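Synaptonemal complex protein 2 (Mus musculus, PDB 5IWZ) builds the axial and lateral elements of meiotic synaptonemal complexes and is required for chromosome synapsis, fertility and the insertion of SYCP3. Local coordinates at residues A[285-296]-A[366-377]. Sequence-based numbering, arbitrary orientation.
Sequences PCLSAFLGKYEL and SKKEGKELLFYF
Phe290 and Leu374 exchange two backbone hydrogen bonds, Phe290 N to Leu374 O and Leu374 N to Phe290 O, each 2.8 Å, which fixes the register of an antiparallel pairing; the axes of strands 288-291 and 372-377 run at 170°. Gly292 N continues the series to Glu372 O, and at the far end Leu287 N reaches Tyr376 O. Beyond Leu291 a type II' turn to Tyr294 folds the first chain into a hairpin.

Apolar contacts divide between the two faces of the sheet. On one, Phe290 CB meets Leu374 CB, and the Phe290 ring brings CD2 to 3.9 Å from Tyr376 CE1, the ring planes inclined at 80°. On the other, Ala289 CB touches Phe375 CD1, while Leu291, its CG trans to the backbone N (chi1 173°), directs CD1 to 4.0 Å from Leu373 CD2. The other branch of Leu291, CD2, rests against a backbone carbonyl, 3.5 Å from Lys368 O. Cys286 SG stands above the face of the Phe377 ring, 4.8 Å from its centroid.

On the N-terminal side of the corner at Lys371, in strand 368-370, a lysine side chain joins in. Lys368 crosses Tyr294 obliquely, CG over one ring face 4.2 Å from the centroid in a CH-pi contact, while CD and CE run on past Tyr294 CB, and its NZ makes a weak 3.1 Å bond to Glu295 O. Replacing Lys368 with an alanine would probably lose the CH-pi contact over that ring and leave Glu295 O without this weak donor.

Within the Spt16M-like domain, strand 288-291 lies between strands 294-295 and 372-378 of a five-stranded antiparallel sheet, and strand 352-359 flanks the latter on its other edge. Phe375 packs edge-to-face on Phe320 and, with Cys286 and Phe377, touches Ile309 of strand 308-312, joining this sheet to the four-stranded one.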
ATOM      1  N   PRO A 285       7.010  22.917  -7.580  1.00 28.74           N
ATOM      2  CA  PRO A 285       6.140  23.780  -6.785  1.00 25.76           C
ATOM      3  C   PRO A 285       4.960  24.225  -7.625  1.00 29.04           C
ATOM      4  O   PRO A 285       5.052  24.386  -8.845  1.00 28.11           O
ATOM      5  CB  PRO A 285       7.048  24.958  -6.406  1.00 31.13           C
ATOM      6  CG  PRO A 285       8.039  25.036  -7.517  1.00 28.45           C
ATOM      7  CD  PRO A 285       8.237  23.614  -8.015  1.00 29.49           C
ATOM      8  N   CYS A 286       3.828  24.381  -6.960  1.00 27.11           N
ATOM      9  CA  CYS A 286       2.564  24.678  -7.613  1.00 24.36           C
ATOM     10  C   CYS A 286       1.962  25.936  -6.994  1.00 29.37           C
ATOM     11  O   CYS A 286       2.055  26.147  -5.779  1.00 28.21           O
ATOM     12  CB  CYS A 286       1.609  23.494  -7.472  1.00 24.79           C
ATOM     13  SG  CYS A 286      -0.069  23.765  -8.049  1.00 30.46           S
ATOM     14  N   LEU A 287       1.372  26.779  -7.837  1.00 27.17           N
ATOM     15  CA  LEU A 287       0.837  28.053  -7.366  1.00 30.56           C
ATOM     16  C   LEU A 287      -0.520  27.877  -6.693  1.00 28.75           C
ATOM     17  O   LEU A 287      -0.773  28.477  -5.644  1.00 31.67           O
ATOM     18  CB  LEU A 287       0.722  29.038  -8.539  1.00 26.98           C
ATOM     19  CG  LEU A 287       2.045  29.275  -9.278  1.00 29.38           C
ATOM     20  CD1 LEU A 287       1.818  30.048 -10.582  1.00 28.51           C
ATOM     21  CD2 LEU A 287       3.044  30.031  -8.360  1.00 28.44           C
ATOM     22  N   SER A 288      -1.401  27.074  -7.293  1.00 24.77           N
ATOM     23  CA  SER A 288      -2.738  26.779  -6.787  1.00 27.70           C
ATOM     24  C   SER A 288      -3.317  25.601  -7.568  1.00 32.41           C
ATOM     25  O   SER A 288      -2.981  25.385  -8.740  1.00 31.72           O
ATOM     26  CB  SER A 288      -3.670  27.996  -6.896  1.00 36.24           C
ATOM     27  OG  SER A 288      -3.773  28.427  -8.236  1.00 41.06           O
ATOM     28  N   ALA A 289      -4.183  24.836  -6.904  1.00 32.83           N
ATOM     29  CA  ALA A 289      -4.815  23.672  -7.504  1.00 29.25           C
ATOM     30  C   ALA A 289      -6.312  23.750  -7.273  1.00 26.33           C
ATOM     31  O   ALA A 289      -6.755  24.283  -6.253  1.00 29.01           O
ATOM     32  CB  ALA A 289      -4.257  22.367  -6.926  1.00 23.28           C
ATOM     33  N   PHE A 290      -7.081  23.239  -8.250  1.00 25.85           N
ATOM     34  CA  PHE A 290      -8.543  23.263  -8.258  1.00 32.13           C
ATOM     35  C   PHE A 290      -9.120  21.909  -8.670  1.00 32.00           C
ATOM     36  O   PHE A 290      -8.627  21.269  -9.603  1.00 28.54           O
ATOM     37  CB  PHE A 290      -9.087  24.332  -9.223  1.00 29.41           C
ATOM     38  CG  PHE A 290      -8.815  25.735  -8.770  1.00 31.96           C
ATOM     39  CD1 PHE A 290      -9.810  26.485  -8.167  1.00 28.59           C
ATOM     40  CD2 PHE A 290      -7.546  26.292  -8.903  1.00 29.12           C
ATOM     41  CE1 PHE A 290      -9.552  27.777  -7.723  1.00 33.55           C
ATOM     42  CE2 PHE A 290      -7.283  27.588  -8.460  1.00 32.57           C
ATOM     43  CZ  PHE A 290      -8.286  28.330  -7.873  1.00 34.88           C
ATOM     44  N   LEU A 291     -10.176  21.486  -7.974  1.00 29.82           N
ATOM     45  CA  LEU A 291     -11.050  20.395  -8.414  1.00 32.81           C
ATOM     46  C   LEU A 291     -12.345  21.024  -8.908  1.00 34.16           C
ATOM     47  O   LEU A 291     -13.132  21.525  -8.103  1.00 32.79           O
ATOM     48  CB  LEU A 291     -11.321  19.413  -7.277  1.00 30.31           C
ATOM     49  CG  LEU A 291     -12.361  18.344  -7.595  1.00 30.58           C
ATOM     50  CD1 LEU A 291     -11.863  17.525  -8.776  1.00 33.05           C
ATOM     51  CD2 LEU A 291     -12.571  17.439  -6.388  1.00 30.51           C
ATOM     52  N   GLY A 292     -12.573  21.001 -10.221  1.00 31.17           N
ATOM     53  CA  GLY A 292     -13.700  21.751 -10.751  1.00 35.93           C
ATOM     54  C   GLY A 292     -13.487  23.228 -10.455  1.00 45.91           C
ATOM     55  O   GLY A 292     -12.447  23.809 -10.798  1.00 39.54           O
ATOM     56  N   LYS A 293     -14.451  23.853  -9.780  1.00 45.19           N
ATOM     57  CA  LYS A 293     -14.344  25.263  -9.427  1.00 49.44           C
ATOM     58  C   LYS A 293     -13.784  25.504  -8.028  1.00 41.08           C
ATOM     59  O   LYS A 293     -13.579  26.662  -7.658  1.00 39.87           O
ATOM     60  CB  LYS A 293     -15.712  25.948  -9.547  1.00 56.39           C
ATOM     61  N   TYR A 294     -13.536  24.463  -7.238  1.00 34.20           N
ATOM     62  CA  TYR A 294     -13.185  24.634  -5.831  1.00 41.41           C
ATOM     63  C   TYR A 294     -11.672  24.615  -5.638  1.00 36.03           C
ATOM     64  O   TYR A 294     -11.000  23.669  -6.058  1.00 33.92           O
ATOM     65  CB  TYR A 294     -13.818  23.541  -4.974  1.00 43.77           C
ATOM     66  CG  TYR A 294     -15.283  23.278  -5.237  1.00 53.64           C
ATOM     67  CD1 TYR A 294     -15.686  22.113  -5.876  1.00 59.30           C
ATOM     68  CD2 TYR A 294     -16.264  24.176  -4.829  1.00 59.52           C
ATOM     69  CE1 TYR A 294     -17.019  21.852  -6.113  1.00 67.80           C
ATOM     70  CE2 TYR A 294     -17.606  23.923  -5.064  1.00 69.69           C
ATOM     71  CZ  TYR A 294     -17.976  22.756  -5.708  1.00 75.39           C
ATOM     72  OH  TYR A 294     -19.306  22.490  -5.949  1.00 82.15           O
ATOM     73  N   GLU A 295     -11.142  25.631  -4.966  1.00 33.55           N
ATOM     74  CA  GLU A 295      -9.712  25.652  -4.688  1.00 37.95           C
ATOM     75  C   GLU A 295      -9.385  24.642  -3.593  1.00 38.51           C
ATOM     76  O   GLU A 295     -10.050  24.597  -2.557  1.00 44.57           O
ATOM     77  CB  GLU A 295      -9.244  27.057  -4.291  1.00 36.94           C
ATOM     78  CG  GLU A 295      -7.737  27.142  -3.977  1.00 42.20           C
ATOM     79  CD  GLU A 295      -7.177  28.577  -4.004  1.00 57.69           C
ATOM     80  OE1 GLU A 295      -7.954  29.536  -3.794  1.00 59.27           O
ATOM     81  OE2 GLU A 295      -5.956  28.743  -4.235  1.00 56.22           O
ATOM     82  N   LEU A 296      -8.376  23.815  -3.837  1.00 34.56           N
ATOM     83  CA  LEU A 296      -7.898  22.872  -2.837  1.00 31.16           C
ATOM     84  C   LEU A 296      -6.971  23.591  -1.866  1.00 44.06           C
ATOM     85  O   LEU A 296      -6.276  24.541  -2.240  1.00 43.69           O
ATOM     86  CB  LEU A 296      -7.156  21.717  -3.510  1.00 25.97           C
ATOM     87  CG  LEU A 296      -7.933  20.976  -4.600  1.00 36.03           C
ATOM     88  CD1 LEU A 296      -7.057  19.913  -5.244  1.00 34.49           C
ATOM     89  CD2 LEU A 296      -9.177  20.344  -4.005  1.00 31.58           C
ATOM     90  N   SER A 366     -11.824  16.164  -0.226  1.00 52.34           N
ATOM     91  CA  SER A 366     -12.220  17.027   0.890  1.00 59.41           C
ATOM     92  C   SER A 366     -13.663  17.516   0.738  1.00 59.11           C
ATOM     93  O   SER A 366     -13.956  18.713   0.750  1.00 64.13           O
ATOM     94  CB  SER A 366     -11.242  18.198   1.065  1.00 63.94           C
ATOM     95  OG  SER A 366     -10.870  18.792  -0.168  1.00 65.61           O
ATOM     96  N   LYS A 367     -14.570  16.546   0.609  1.00 57.71           N
ATOM     97  CA  LYS A 367     -16.015  16.774   0.501  1.00 63.07           C
ATOM     98  C   LYS A 367     -16.394  17.697  -0.656  1.00 64.13           C
ATOM     99  O   LYS A 367     -17.500  18.245  -0.670  1.00 69.40           O
ATOM    100  CB  LYS A 367     -16.610  17.308   1.815  1.00 68.44           C
ATOM    101  CG  LYS A 367     -17.247  16.205   2.668  1.00 77.74           C
ATOM    102  CD  LYS A 367     -18.701  15.917   2.264  1.00 81.25           C
ATOM    103  CE  LYS A 367     -19.304  14.776   3.082  1.00 80.76           C
ATOM    104  NZ  LYS A 367     -19.049  14.948   4.534  1.00 81.30           N
ATOM    105  N   LYS A 368     -15.506  17.873  -1.636  1.00 55.76           N
ATOM    106  CA  LYS A 368     -15.832  18.527  -2.897  1.00 50.13           C
ATOM    107  C   LYS A 368     -15.697  17.510  -4.023  1.00 41.53           C
ATOM    108  O   LYS A 368     -14.925  16.556  -3.917  1.00 42.38           O
ATOM    109  CB  LYS A 368     -14.919  19.724  -3.155  1.00 57.33           C
ATOM    110  CG  LYS A 368     -15.117  20.870  -2.173  1.00 65.34           C
ATOM    111  CD  LYS A 368     -13.804  21.618  -1.970  1.00 76.64           C
ATOM    112  CE  LYS A 368     -14.031  23.012  -1.412  1.00 83.38           C
ATOM    113  NZ  LYS A 368     -12.940  23.948  -1.779  1.00 79.40           N
ATOM    114  N   GLU A 369     -16.459  17.705  -5.097  1.00 42.81           N
ATOM    115  CA  GLU A 369     -16.466  16.769  -6.213  1.00 42.66           C
ATOM    116  C   GLU A 369     -16.241  17.490  -7.535  1.00 34.76           C
ATOM    117  O   GLU A 369     -16.602  18.654  -7.700  1.00 35.26           O
ATOM    118  CB  GLU A 369     -17.773  15.997  -6.320  1.00 49.32           C
ATOM    119  CG  GLU A 369     -18.353  15.526  -5.029  1.00 56.83           C
ATOM    120  CD  GLU A 369     -19.738  14.948  -5.239  1.00 63.86           C
ATOM    121  OE1 GLU A 369     -20.716  15.724  -5.247  1.00 69.31           O
ATOM    122  OE2 GLU A 369     -19.873  13.722  -5.419  1.00 63.85           O
ATOM    123  N   GLY A 370     -15.649  16.768  -8.476  1.00 28.72           N
ATOM    124  CA  GLY A 370     -15.424  17.313  -9.795  1.00 24.13           C
ATOM    125  C   GLY A 370     -14.847  16.252 -10.705  1.00 24.00           C
ATOM    126  O   GLY A 370     -14.479  15.155 -10.276  1.00 27.17           O
ATOM    127  N   LYS A 371     -14.724  16.633 -11.970  1.00 24.00           N
ATOM    128  CA  LYS A 371     -14.253  15.781 -13.044  1.00 24.78           C
ATOM    129  C   LYS A 371     -12.986  16.330 -13.671  1.00 22.34           C
ATOM    130  O   LYS A 371     -12.449  15.724 -14.601  1.00 29.16           O
ATOM    131  CB  LYS A 371     -15.346  15.659 -14.126  1.00 37.56           C
ATOM    132  CG  LYS A 371     -15.356  14.340 -14.885  1.00 45.88           C
ATOM    133  CD  LYS A 371     -16.399  14.369 -16.007  1.00 50.88           C
ATOM    134  CE  LYS A 371     -16.533  13.011 -16.722  1.00 46.28           C
ATOM    135  NZ  LYS A 371     -15.458  12.763 -17.753  1.00 30.18           N
ATOM    136  N   GLU A 372     -12.523  17.486 -13.229  1.00 26.31           N
ATOM    137  CA  GLU A 372     -11.329  18.080 -13.798  1.00 32.98           C
ATOM    138  C   GLU A 372     -10.481  18.643 -12.670  1.00 28.15           C
ATOM    139  O   GLU A 372     -11.003  19.222 -11.718  1.00 26.98           O
ATOM    140  CB  GLU A 372     -11.688  19.178 -14.811  1.00 40.59           C
ATOM    141  CG  GLU A 372     -12.737  20.149 -14.303  1.00 58.66           C
ATOM    142  CD  GLU A 372     -13.170  21.141 -15.365  1.00 71.78           C
ATOM    143  OE1 GLU A 372     -14.397  21.370 -15.511  1.00 76.03           O
ATOM    144  OE2 GLU A 372     -12.277  21.677 -16.061  1.00 70.51           O
ATOM    145  N   LEU A 373      -9.178  18.435 -12.777  1.00 21.89           N
ATOM    146  CA  LEU A 373      -8.195  18.962 -11.847  1.00 28.49           C
ATOM    147  C   LEU A 373      -7.340  19.980 -12.584  1.00 28.57           C
ATOM    148  O   LEU A 373      -6.843  19.693 -13.679  1.00 26.17           O
ATOM    149  CB  LEU A 373      -7.317  17.840 -11.288  1.00 27.13           C
ATOM    150  CG  LEU A 373      -7.945  16.985 -10.191  1.00 26.81           C
ATOM    151  CD1 LEU A 373      -7.171  15.676 -10.080  1.00 27.31           C
ATOM    152  CD2 LEU A 373      -7.916  17.742  -8.866  1.00 29.79           C
ATOM    153  N   LEU A 374      -7.173  21.156 -11.984  1.00 24.69           N
ATOM    154  CA  LEU A 374      -6.403  22.253 -12.555  1.00 23.63           C
ATOM    155  C   LEU A 374      -5.218  22.555 -11.650  1.00 24.45           C
ATOM    156  O   LEU A 374      -5.380  22.702 -10.435  1.00 27.11           O
ATOM    157  CB  LEU A 374      -7.265  23.516 -12.710  1.00 30.75           C
ATOM    158  CG  LEU A 374      -8.247  23.644 -13.876  1.00 34.87           C
ATOM    159  CD1 LEU A 374      -9.345  22.547 -13.887  1.00 34.04           C
ATOM    160  CD2 LEU A 374      -8.872  25.030 -13.833  1.00 35.49           C
ATOM    161  N   PHE A 375      -4.030  22.623 -12.237  1.00 20.27           N
ATOM    162  CA  PHE A 375      -2.810  22.961 -11.521  1.00 25.27           C
ATOM    163  C   PHE A 375      -2.176  24.161 -12.213  1.00 27.22           C
ATOM    164  O   PHE A 375      -1.917  24.113 -13.423  1.00 26.40           O
ATOM    165  CB  PHE A 375      -1.833  21.779 -11.500  1.00 20.34           C
ATOM    166  CG  PHE A 375      -2.400  20.511 -10.889  1.00 23.57           C
ATOM    167  CD1 PHE A 375      -2.227  20.239  -9.532  1.00 30.03           C
ATOM    168  CD2 PHE A 375      -3.100  19.606 -11.663  1.00 19.33           C
ATOM    169  CE1 PHE A 375      -2.737  19.081  -8.965  1.00 33.65           C
ATOM    170  CE2 PHE A 375      -3.623  18.436 -11.105  1.00 23.96           C
ATOM    171  CZ  PHE A 375      -3.435  18.176  -9.753  1.00 27.12           C
ATOM    172  N   TYR A 376      -1.947  25.236 -11.460  1.00 22.73           N
ATOM    173  CA  TYR A 376      -1.262  26.422 -11.977  1.00 23.47           C
ATOM    174  C   TYR A 376       0.198  26.405 -11.539  1.00 24.85           C
ATOM    175  O   TYR A 376       0.497  26.246 -10.351  1.00 28.14           O
ATOM    176  CB  TYR A 376      -1.933  27.709 -11.488  1.00 32.72           C
ATOM    177  CG  TYR A 376      -3.296  27.975 -12.091  1.00 32.46           C
ATOM    178  CD1 TYR A 376      -4.447  27.460 -11.499  1.00 38.12           C
ATOM    179  CD2 TYR A 376      -3.436  28.739 -13.244  1.00 28.89           C
ATOM    180  CE1 TYR A 376      -5.697  27.692 -12.038  1.00 37.40           C
ATOM    181  CE2 TYR A 376      -4.690  28.985 -13.794  1.00 30.46           C
ATOM    182  CZ  TYR A 376      -5.811  28.460 -13.183  1.00 38.30           C
ATOM    183  OH  TYR A 376      -7.055  28.690 -13.716  1.00 47.62           O
ATOM    184  N   PHE A 377       1.096  26.565 -12.503  1.00 23.08           N
ATOM    185  CA  PHE A 377       2.531  26.538 -12.280  1.00 23.52           C
ATOM    186  C   PHE A 377       3.175  27.814 -12.809  1.00 29.55           C
ATOM    187  O   PHE A 377       2.640  28.479 -13.696  1.00 27.41           O
ATOM    188  CB  PHE A 377       3.182  25.346 -12.989  1.00 26.34           C
ATOM    189  CG  PHE A 377       2.739  24.003 -12.473  1.00 30.21           C
ATOM    190  CD1 PHE A 377       3.338  23.438 -11.351  1.00 27.01           C
ATOM    191  CD2 PHE A 377       1.753  23.295 -13.133  1.00 21.69           C
ATOM    192  CE1 PHE A 377       2.948  22.179 -10.891  1.00 25.51           C
ATOM    193  CE2 PHE A 377       1.351  22.038 -12.675  1.00 26.04           C
ATOM    194  CZ  PHE A 377       1.941  21.489 -11.549  1.00 26.63           C
TER